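PDB 3TQF: Hpr(Ser) kinase from Coxiella burnetii, which probably phosphorylates a serine of the phosphocarrier protein HPr using ATP and removes that phosphate again. Local coordinates for residues V13-G18 with L148-R153; T22-I27 with L101-K106; L117-I122 with K130-I135. All blocks are in the same frame, centred on the assembly; numbering follows the deposited sequence.

All three contacts belong to one HPr kinase C-terminal domain and meet on its mixed sheet. Interactions 1 and 2 share strand 17-23, with centres about 21 Å apart on opposite sides of the chain's centre. Interaction 2 carries the phosphate in the probable P-loop. Interaction 3 lies about 12 Å from it, centre to centre, and is tied to it by backbone bonds: V102 N is 2.8 Å from F133 O, and V102 O is 2.9 Å from I135 N. Interactions 1 and 3 are about 14 Å apart between centres. There H152 ND1 lies 2.7 Å from Y118 OH, and L148 packs on I131 and F133.

Interaction 1 of 3, residues V13-G18 with L148-R153; sequences VIDKMG and LVRNHR
D15 and R153 form the salt bridge of this contact, with D15 OD1 3.1 Å from R153 NH1. The same nitrogen gives a weak hydrogen bond to D15 OD2, 3.3 Å from NH1. The carboxylate and guanidinium planes are nearly perpendicular, 89° apart, so the two groups do not form the flat paired bridge. R153 reaches the turn because its chain runs extended from CG to NE, with CG anti to the backbone N (chi1 173°). Its NE has a second acidic partner in E157, further along the same helix. K16 lays its CG over one face of the guanidinium.

R150 meets D15 through its aliphatic part. Its CG touches D15 OD2 at 3.3 Å, while its charged end turns to another partner, the carbonyl oxygen of L83 in the second subunit. The charge of R150 is thus near D15 but not bridged to it. The bridge to R153 would probably favour the charged form of D15.

D15 and K16 are the corner residues of a type I' turn from I14 to M17. The turn closes the tight beta hairpin of strands 10-14 and 17-23, and helix 141-165 packs against it.

Below the charges the packing is apolar. V149 pushes CG1 between I14 and M17: it is 3.8 Å from I14 CG2 and 3.9 Å from M17 CG. The I14 and V149 side chains cross at about a right angle. M17, a selenomethionine, is bent at chi2 and chi3 and brings SE to 3.8 Å from R153 CB. The selenium also sits at the edge of the H152 ring, 5.3 Å from its centroid and 82° off the normal.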
loop_
_atom_site.group_PDB
_atom_site.type_symbol
_atom_site.label_atom_id
_atom_site.label_comp_id
_atom_site.label_asym_id
_atom_site.label_seq_id
_atom_site.Cartn_x
_atom_site.Cartn_y
_atom_site.Cartn_z
ATOM N N VAL A 13 -12.722 -12.018 8.644
ATOM C CA VAL A 13 -11.951 -13.200 8.989
ATOM C C VAL A 13 -10.533 -12.979 8.475
ATOM O O VAL A 13 -10.332 -12.766 7.276
ATOM C CB VAL A 13 -12.553 -14.481 8.391
ATOM C CG1 VAL A 13 -11.713 -15.694 8.783
ATOM C CG2 VAL A 13 -13.992 -14.656 8.860
ATOM N N ILE A 14 -9.565 -12.996 9.396
ATOM C CA ILE A 14 -8.160 -12.778 9.086
ATOM C C ILE A 14 -7.320 -13.870 9.725
ATOM O O ILE A 14 -7.275 -13.983 10.947
ATOM C CB ILE A 14 -7.656 -11.440 9.635
ATOM C CG1 ILE A 14 -8.535 -10.282 9.152
ATOM C CG2 ILE A 14 -6.210 -11.220 9.222
ATOM C CD1 ILE A 14 -8.180 -8.930 9.781
ATOM N N ASP A 15 -6.654 -14.668 8.893
ATOM C CA ASP A 15 -5.813 -15.773 9.351
ATOM C C ASP A 15 -6.586 -16.686 10.302
ATOM O O ASP A 15 -6.097 -17.030 11.371
ATOM C CB ASP A 15 -4.543 -15.222 10.020
ATOM C CG ASP A 15 -3.493 -16.297 10.276
ATOM O OD1 ASP A 15 -3.474 -17.313 9.548
ATOM O OD2 ASP A 15 -2.686 -16.123 11.211
ATOM N N LYS A 16 -7.800 -17.057 9.902
ATOM C CA LYS A 16 -8.704 -17.908 10.702
ATOM C C LYS A 16 -9.353 -17.204 11.910
ATOM O O LYS A 16 -10.210 -17.794 12.566
ATOM C CB LYS A 16 -8.007 -19.192 11.184
ATOM C CG LYS A 16 -7.312 -20.023 10.104
ATOM C CD LYS A 16 -8.225 -21.085 9.491
ATOM C CE LYS A 16 -7.503 -22.431 9.286
ATOM N NZ LYS A 16 -6.134 -22.295 8.705
HETATM N N MSE A 17 -8.958 -15.964 12.192
HETATM C CA MSE A 17 -9.469 -15.211 13.335
HETATM C C MSE A 17 -10.578 -14.243 12.921
HETATM O O MSE A 17 -10.367 -13.364 12.088
HETATM C CB MSE A 17 -8.353 -14.375 13.970
HETATM C CG MSE A 17 -7.064 -15.107 14.292
HETATM SE SE MSE A 17 -7.100 -15.916 16.045
HETATM C CE MSE A 17 -7.999 -17.583 15.581
ATOM N N GLY A 18 -11.755 -14.392 13.515
ATOM C CA GLY A 18 -12.801 -13.382 13.411
ATOM C C GLY A 18 -12.392 -12.130 14.163
ATOM O O GLY A 18 -12.262 -12.152 15.383
ATOM N N LEU A 148 -0.521 -7.905 13.017
ATOM C CA LEU A 148 -1.032 -7.873 14.386
ATOM C C LEU A 148 -1.901 -9.085 14.686
ATOM O O LEU A 148 -1.833 -9.645 15.782
ATOM C CB LEU A 148 -1.860 -6.613 14.609
ATOM C CG LEU A 148 -2.317 -6.330 16.036
ATOM C CD1 LEU A 148 -1.158 -5.825 16.883
ATOM C CD2 LEU A 148 -3.448 -5.322 16.018
ATOM N N VAL A 149 -2.723 -9.478 13.713
ATOM C CA VAL A 149 -3.674 -10.577 13.890
ATOM C C VAL A 149 -2.964 -11.918 13.876
ATOM O O VAL A 149 -3.287 -12.795 14.665
ATOM C CB VAL A 149 -4.780 -10.559 12.803
ATOM C CG1 VAL A 149 -5.654 -11.800 12.893
ATOM C CG2 VAL A 149 -5.633 -9.303 12.933
ATOM N N ARG A 150 -1.995 -12.075 12.981
ATOM C CA ARG A 150 -1.213 -13.315 12.893
ATOM C C ARG A 150 -0.383 -13.528 14.152
ATOM O O ARG A 150 -0.242 -14.654 14.621
ATOM C CB ARG A 150 -0.310 -13.298 11.657
ATOM C CG ARG A 150 -1.079 -13.317 10.339
ATOM C CD ARG A 150 -0.168 -13.085 9.163
ATOM N NE ARG A 150 0.739 -14.211 8.972
ATOM C CZ ARG A 150 1.926 -14.146 8.377
ATOM N NH1 ARG A 150 2.392 -12.996 7.899
ATOM N NH2 ARG A 150 2.659 -15.242 8.268
ATOM N N ASN A 151 0.160 -12.441 14.694
ATOM C CA ASN A 151 0.876 -12.487 15.968
ATOM C C ASN A 151 -0.041 -12.888 17.101
ATOM O O ASN A 151 0.359 -13.637 17.993
ATOM C CB ASN A 151 1.523 -11.130 16.297
ATOM C CG ASN A 151 2.996 -11.078 15.945
ATOM O OD1 ASN A 151 3.478 -11.838 15.111
ATOM N ND2 ASN A 151 3.721 -10.179 16.589
ATOM N N HIS A 152 -1.270 -12.383 17.068
ATOM C CA HIS A 152 -2.255 -12.719 18.089
ATOM C C HIS A 152 -2.579 -14.214 18.074
ATOM O O HIS A 152 -2.642 -14.847 19.127
ATOM C CB HIS A 152 -3.535 -11.895 17.915
ATOM C CG HIS A 152 -4.616 -12.269 18.876
ATOM N ND1 HIS A 152 -4.640 -11.821 20.178
ATOM C CD2 HIS A 152 -5.692 -13.077 18.736
ATOM C CE1 HIS A 152 -5.691 -12.330 20.796
ATOM N NE2 HIS A 152 -6.347 -13.095 19.942
ATOM N N ARG A 153 -2.778 -14.770 16.883
ATOM C CA ARG A 153 -3.085 -16.187 16.746
ATOM C C ARG A 153 -1.948 -17.057 17.265
ATOM O O ARG A 153 -2.192 -18.061 17.934
ATOM C CB ARG A 153 -3.383 -16.535 15.290
ATOM C CG ARG A 153 -3.548 -18.025 15.033
ATOM C CD ARG A 153 -4.449 -18.284 13.851
ATOM N NE ARG A 153 -4.385 -19.684 13.441
ATOM C CZ ARG A 153 -3.616 -20.169 12.468
ATOM N NH1 ARG A 153 -2.820 -19.377 11.755
ATOM N NH2 ARG A 153 -3.650 -21.469 12.201
#

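Interaction 2 of 3, residues T22-I27 with L101-K106; sequences TGEANI and LVKPEK. With PO4 (phosphate ion), chain C.
The close-packed part of this contact is the buried L101 against the backbone of T22 and the side chain of I27. L101 N gives a hydrogen bond of 2.9 Å to T22 O, with an N-H...O angle of 162°. L101 CB is 3.5 Å from T22 O. I27 comes in from the loop and brings CD1 to 4.1 Å from L101 CB, their side chains crossing at a slant. I27 reaches there with CG1 between the backbone N and the carbonyl carbon (chi1 65°) and an extended chi2. G23 has backbone angles that residues with side chains rarely adopt. The methyl I27 CG2 leans on the aliphatic K103 CE.

The loop from strand 17-23 into helix 29-38 fits a P-loop, or Walker A motif, as expected for a family thought to bind ATP. A phosphate ion, probably from the crystallisation liquor, occupies it. N26 N bonds to its O2 at 3.1 Å, and I27 N makes a weak bond to O1. The backbone amides of G28, K29 and S30 complete the grip. K29 NZ is also hydrogen-bonded to G23 O.

The outer side is looser and polar. E24 reaches toward K103 and K106, which meet its carboxylate from the same side in a salt-bridge network. K106 NZ bridges to E24 OE2 at 2.8 Å, using its syn lone pair. Its extended chain comes from the opposite direction to that of E24. K103, bent at chi2 and chi4, crosses E24 at about a right angle. Its NZ makes a long salt bridge to E24 OE1 at 3.4 Å, with a weak hydrogen bond. A water gives a hydrogen bond to E24 OE2 and accepts one from K103 N, so OE2 has both a lysine and a water partner.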
loop_
_atom_site.group_PDB
_atom_site.type_symbol
_atom_site.label_atom_id
_atom_site.label_comp_id
_atom_site.label_asym_id
_atom_site.label_seq_id
_atom_site.Cartn_x
_atom_site.Cartn_y
_atom_site.Cartn_z
ATOM N N THR A 22 -12.929 -1.360 15.038
ATOM C CA THR A 22 -13.648 -0.228 15.613
ATOM C C THR A 22 -12.787 1.033 15.533
ATOM O O THR A 22 -11.571 0.951 15.372
ATOM C CB THR A 22 -14.030 -0.548 17.087
ATOM O OG1 THR A 22 -15.422 -0.878 17.158
ATOM C CG2 THR A 22 -13.750 0.619 18.024
ATOM N N GLY A 23 -13.421 2.197 15.636
ATOM C CA GLY A 23 -12.698 3.467 15.637
ATOM C C GLY A 23 -13.600 4.653 15.355
ATOM O O GLY A 23 -14.788 4.487 15.072
ATOM N N GLU A 24 -13.028 5.853 15.421
ATOM C CA GLU A 24 -13.764 7.080 15.113
ATOM C C GLU A 24 -14.232 7.083 13.669
ATOM O O GLU A 24 -13.781 6.268 12.854
ATOM C CB GLU A 24 -12.895 8.317 15.351
ATOM C CG GLU A 24 -12.538 8.563 16.803
ATOM C CD GLU A 24 -11.684 9.804 16.995
ATOM O OE1 GLU A 24 -11.926 10.811 16.293
ATOM O OE2 GLU A 24 -10.772 9.775 17.853
ATOM N N ALA A 25 -15.135 8.007 13.354
ATOM C CA ALA A 25 -15.660 8.134 11.998
ATOM C C ALA A 25 -14.609 8.727 11.059
ATOM O O ALA A 25 -13.787 9.553 11.467
ATOM C CB ALA A 25 -16.917 8.985 11.990
ATOM N N ASN A 26 -14.638 8.273 9.808
ATOM C CA ASN A 26 -13.831 8.841 8.726
ATOM C C ASN A 26 -12.320 8.782 8.993
ATOM O O ASN A 26 -11.619 9.791 8.934
ATOM C CB ASN A 26 -14.295 10.278 8.420
ATOM C CG ASN A 26 -13.851 10.768 7.037
ATOM O OD1 ASN A 26 -13.289 10.009 6.233
ATOM N ND2 ASN A 26 -14.108 12.047 6.754
ATOM N N ILE A 27 -11.842 7.579 9.291
ATOM C CA ILE A 27 -10.411 7.313 9.443
ATOM C C ILE A 27 -9.901 6.246 8.467
ATOM O O ILE A 27 -8.710 5.966 8.440
ATOM C CB ILE A 27 -10.062 6.889 10.891
ATOM C CG1 ILE A 27 -10.723 5.551 11.256
ATOM C CG2 ILE A 27 -10.473 7.977 11.872
ATOM C CD1 ILE A 27 -10.480 5.113 12.681
ATOM N N LEU A 101 -8.970 0.959 16.586
ATOM C CA LEU A 101 -8.033 1.877 15.941
ATOM C C LEU A 101 -8.101 3.227 16.620
ATOM O O LEU A 101 -9.155 3.850 16.643
ATOM C CB LEU A 101 -8.369 2.041 14.460
ATOM C CG LEU A 101 -8.323 0.789 13.579
ATOM C CD1 LEU A 101 -8.826 1.125 12.193
ATOM C CD2 LEU A 101 -6.918 0.206 13.518
ATOM N N VAL A 102 -6.972 3.675 17.162
ATOM C CA VAL A 102 -6.910 4.886 17.972
ATOM C C VAL A 102 -5.942 5.886 17.362
ATOM O O VAL A 102 -4.925 5.498 16.795
ATOM C CB VAL A 102 -6.437 4.561 19.400
ATOM C CG1 VAL A 102 -6.311 5.830 20.237
ATOM C CG2 VAL A 102 -7.389 3.576 20.057
ATOM N N LYS A 103 -6.263 7.172 17.482
ATOM C CA LYS A 103 -5.379 8.234 17.014
ATOM C C LYS A 103 -4.189 8.283 17.967
ATOM O O LYS A 103 -4.377 8.253 19.184
ATOM C CB LYS A 103 -6.088 9.590 17.008
ATOM C CG LYS A 103 -7.393 9.650 16.200
ATOM C CD LYS A 103 -7.189 10.129 14.771
ATOM C CE LYS A 103 -8.527 10.466 14.114
ATOM N NZ LYS A 103 -9.099 11.753 14.608
ATOM N N PRO A 104 -2.961 8.353 17.427
ATOM C CA PRO A 104 -1.755 8.353 18.250
ATOM C C PRO A 104 -1.804 9.278 19.464
ATOM O O PRO A 104 -1.327 8.900 20.531
ATOM C CB PRO A 104 -0.679 8.813 17.272
ATOM C CG PRO A 104 -1.134 8.291 15.966
ATOM C CD PRO A 104 -2.634 8.320 15.990
ATOM N N GLU A 105 -2.381 10.467 19.300
ATOM C CA GLU A 105 -2.415 11.471 20.377
ATOM C C GLU A 105 -3.280 11.015 21.557
ATOM O O GLU A 105 -3.008 11.375 22.704
ATOM C CB GLU A 105 -2.936 12.833 19.884
ATOM C CG GLU A 105 -2.624 13.191 18.434
ATOM C CD GLU A 105 -3.718 12.735 17.475
ATOM O OE1 GLU A 105 -4.848 13.264 17.568
ATOM O OE2 GLU A 105 -3.449 11.845 16.637
ATOM N N LYS A 106 -4.319 10.229 21.263
ATOM C CA LYS A 106 -5.278 9.769 22.272
ATOM C C LYS A 106 -4.910 8.394 22.832
ATOM O O LYS A 106 -5.629 7.836 23.663
ATOM C CB LYS A 106 -6.685 9.729 21.665
ATOM C CG LYS A 106 -7.184 11.097 21.185
ATOM C CD LYS A 106 -8.290 10.980 20.136
ATOM C CE LYS A 106 -8.502 12.301 19.408
ATOM N NZ LYS A 106 -9.603 12.213 18.411
HETATM P P PO4 C . -14.436 5.000 7.638
HETATM O O1 PO4 C . -13.490 4.762 8.785
HETATM O O2 PO4 C . -15.575 5.885 8.097
HETATM O O3 PO4 C . -13.674 5.656 6.510
HETATM O O4 PO4 C . -14.979 3.680 7.155
HETATM O O HOH W 1 -8.958 7.876 18.430
#

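Interaction 3 of 3, residues L117-I122 with K130-I135; sequences LYRTEI and KILFPI
Y118 and I131 lie side by side and point the same way. I131 CG1 sits over one face of the tyrosine ring, 4.1 Å from its centroid and 26° off the normal, a CH-pi contact. I131 CD1 continues along the ring toward the hydroxyl, whose hydrogen-bond partner is H152 of helix 141-165. The other face of the sheet carries L117, L132, R119 and K130. L117 CD2 meets L132 CD1 at 3.7 Å, the two leucines crossing at a slant. L132 CD1 also lies 3.8 Å from R119 NE.

K130 is extended along its whole length, with CG anti to the backbone N (chi1 -168°). This takes NZ out over that face to E121, where it makes a salt bridge of 3.4 Å to E121 OE2. The bridge is long, but the aliphatic parts of the two chains also touch, with K130 CD 3.4 Å from E121 CG. E121 OE2 has a second, weak partner in S98.

The backbones hold these side chains in step. R119 N bonds to K130 O at 2.6 Å, and K130 N returns a bond to R119 O. L132 N bonds to L117 O at 3.0 Å, and a water joins L117 N to L132 O.

Y118 with I131 is a non-hydrogen-bonded pair and R119 with K130 a hydrogen-bonded one. This is the alternation of an antiparallel beta hairpin, here strands 117-123 and 126-134. Strand 126-134 pairs in parallel with strand 92-102 and so brings the hairpin into the mixed sheet.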
loop_
_atom_site.group_PDB
_atom_site.type_symbol
_atom_site.label_atom_id
_atom_site.label_comp_id
_atom_site.label_asym_id
_atom_site.label_seq_id
_atom_site.Cartn_x
_atom_site.Cartn_y
_atom_site.Cartn_z
ATOM N N LEU A 117 -0.799 -3.140 23.027
ATOM C CA LEU A 117 -1.565 -2.711 24.186
ATOM C C LEU A 117 -2.838 -3.540 24.243
ATOM O O LEU A 117 -3.798 -3.264 23.525
ATOM C CB LEU A 117 -1.883 -1.211 24.128
ATOM C CG LEU A 117 -2.545 -0.602 25.375
ATOM C CD1 LEU A 117 -1.792 -0.969 26.634
ATOM C CD2 LEU A 117 -2.639 0.912 25.245
ATOM N N TYR A 118 -2.818 -4.569 25.089
ATOM C CA TYR A 118 -3.936 -5.500 25.235
ATOM C C TYR A 118 -4.907 -5.045 26.321
ATOM O O TYR A 118 -4.498 -4.598 27.395
ATOM C CB TYR A 118 -3.435 -6.908 25.578
ATOM C CG TYR A 118 -3.215 -7.811 24.387
ATOM C CD1 TYR A 118 -1.937 -8.109 23.932
ATOM C CD2 TYR A 118 -4.288 -8.383 23.727
ATOM C CE1 TYR A 118 -1.738 -8.953 22.843
ATOM C CE2 TYR A 118 -4.099 -9.223 22.633
ATOM C CZ TYR A 118 -2.825 -9.503 22.197
ATOM O OH TYR A 118 -2.654 -10.336 21.115
ATOM N N ARG A 119 -6.196 -5.170 26.016
ATOM C CA ARG A 119 -7.270 -5.011 26.988
ATOM C C ARG A 119 -8.257 -6.151 26.769
ATOM O O ARG A 119 -7.993 -7.047 25.977
ATOM C CB ARG A 119 -7.962 -3.658 26.809
ATOM C CG ARG A 119 -7.089 -2.446 27.130
ATOM C CD ARG A 119 -7.929 -1.326 27.735
ATOM N NE ARG A 119 -7.277 -0.017 27.739
ATOM C CZ ARG A 119 -6.256 0.331 28.526
ATOM N NH1 ARG A 119 -5.714 -0.537 29.377
ATOM N NH2 ARG A 119 -5.755 1.562 28.452
ATOM N N THR A 120 -9.379 -6.122 27.487
ATOM C CA THR A 120 -10.461 -7.091 27.297
ATOM C C THR A 120 -11.788 -6.373 27.058
ATOM O O THR A 120 -12.081 -5.371 27.703
ATOM C CB THR A 120 -10.610 -8.017 28.518
ATOM O OG1 THR A 120 -9.369 -8.683 28.775
ATOM C CG2 THR A 120 -11.689 -9.056 28.284
ATOM N N GLU A 121 -12.572 -6.897 26.119
ATOM C CA GLU A 121 -13.938 -6.442 25.861
ATOM C C GLU A 121 -14.917 -7.509 26.308
ATOM O O GLU A 121 -14.733 -8.686 25.999
ATOM C CB GLU A 121 -14.146 -6.202 24.367
ATOM C CG GLU A 121 -13.636 -4.868 23.868
ATOM C CD GLU A 121 -14.727 -3.982 23.327
ATOM O OE1 GLU A 121 -15.637 -3.617 24.103
ATOM O OE2 GLU A 121 -14.666 -3.646 22.125
ATOM N N ILE A 122 -15.960 -7.093 27.021
ATOM C CA ILE A 122 -17.049 -7.995 27.386
ATOM C C ILE A 122 -18.122 -7.908 26.306
ATOM O O ILE A 122 -18.833 -6.910 26.206
ATOM C CB ILE A 122 -17.668 -7.649 28.760
ATOM C CG1 ILE A 122 -16.581 -7.391 29.811
ATOM C CG2 ILE A 122 -18.583 -8.768 29.214
ATOM C CD1 ILE A 122 -15.497 -8.438 29.854
ATOM N N LYS A 130 -8.691 -7.472 23.318
ATOM C CA LYS A 130 -8.843 -6.197 22.630
ATOM C C LYS A 130 -7.498 -5.499 22.536
ATOM O O LYS A 130 -6.800 -5.370 23.535
ATOM C CB LYS A 130 -9.827 -5.310 23.390
ATOM C CG LYS A 130 -10.283 -4.078 22.640
ATOM C CD LYS A 130 -10.800 -3.024 23.606
ATOM C CE LYS A 130 -11.745 -2.039 22.934
ATOM N NZ LYS A 130 -12.715 -1.451 23.910
ATOM N N ILE A 131 -7.140 -5.052 21.338
ATOM C CA ILE A 131 -5.898 -4.325 21.133
ATOM C C ILE A 131 -6.222 -2.888 20.778
ATOM O O ILE A 131 -7.106 -2.635 19.977
ATOM C CB ILE A 131 -5.055 -4.950 19.999
ATOM C CG1 ILE A 131 -4.713 -6.406 20.334
ATOM C CG2 ILE A 131 -3.780 -4.140 19.770
ATOM C CD1 ILE A 131 -3.877 -7.098 19.286
ATOM N N LEU A 132 -5.519 -1.952 21.401
ATOM C CA LEU A 132 -5.575 -0.549 21.006
ATOM C C LEU A 132 -4.435 -0.310 20.029
ATOM O O LEU A 132 -3.273 -0.397 20.408
ATOM C CB LEU A 132 -5.425 0.372 22.226
ATOM C CG LEU A 132 -6.441 0.242 23.369
ATOM C CD1 LEU A 132 -6.233 1.364 24.363
ATOM C CD2 LEU A 132 -7.874 0.252 22.880
ATOM N N PHE A 133 -4.760 -0.029 18.771
ATOM C CA PHE A 133 -3.738 0.147 17.744
ATOM C C PHE A 133 -3.654 1.586 17.253
ATOM O O PHE A 133 -4.647 2.132 16.789
ATOM C CB PHE A 133 -3.989 -0.778 16.557
ATOM C CG PHE A 133 -2.814 -0.877 15.631
ATOM C CD1 PHE A 133 -2.757 -0.122 14.476
ATOM C CD2 PHE A 133 -1.744 -1.697 15.943
ATOM C CE1 PHE A 133 -1.670 -0.200 13.638
ATOM C CE2 PHE A 133 -0.650 -1.777 15.109
ATOM C CZ PHE A 133 -0.613 -1.028 13.954
ATOM N N PRO A 134 -2.456 2.197 17.337
ATOM C CA PRO A 134 -2.266 3.565 16.877
ATOM C C PRO A 134 -2.283 3.659 15.360
ATOM O O PRO A 134 -1.590 2.896 14.690
ATOM C CB PRO A 134 -0.885 3.922 17.411
ATOM C CG PRO A 134 -0.172 2.641 17.470
ATOM C CD PRO A 134 -1.191 1.606 17.811
ATOM N N ILE A 135 -3.066 4.594 14.831
ATOM C CA ILE A 135 -3.228 4.739 13.391
ATOM C C ILE A 135 -2.420 5.920 12.860
ATOM O O ILE A 135 -2.742 7.073 13.132
ATOM C CB ILE A 135 -4.721 4.889 13.006
ATOM C CG1 ILE A 135 -4.887 4.957 11.485
ATOM C CG2 ILE A 135 -5.339 6.122 13.659
ATOM C CD1 ILE A 135 -6.279 4.534 11.006
HETATM O O HOH W 2 -1.038 -1.719 20.268
#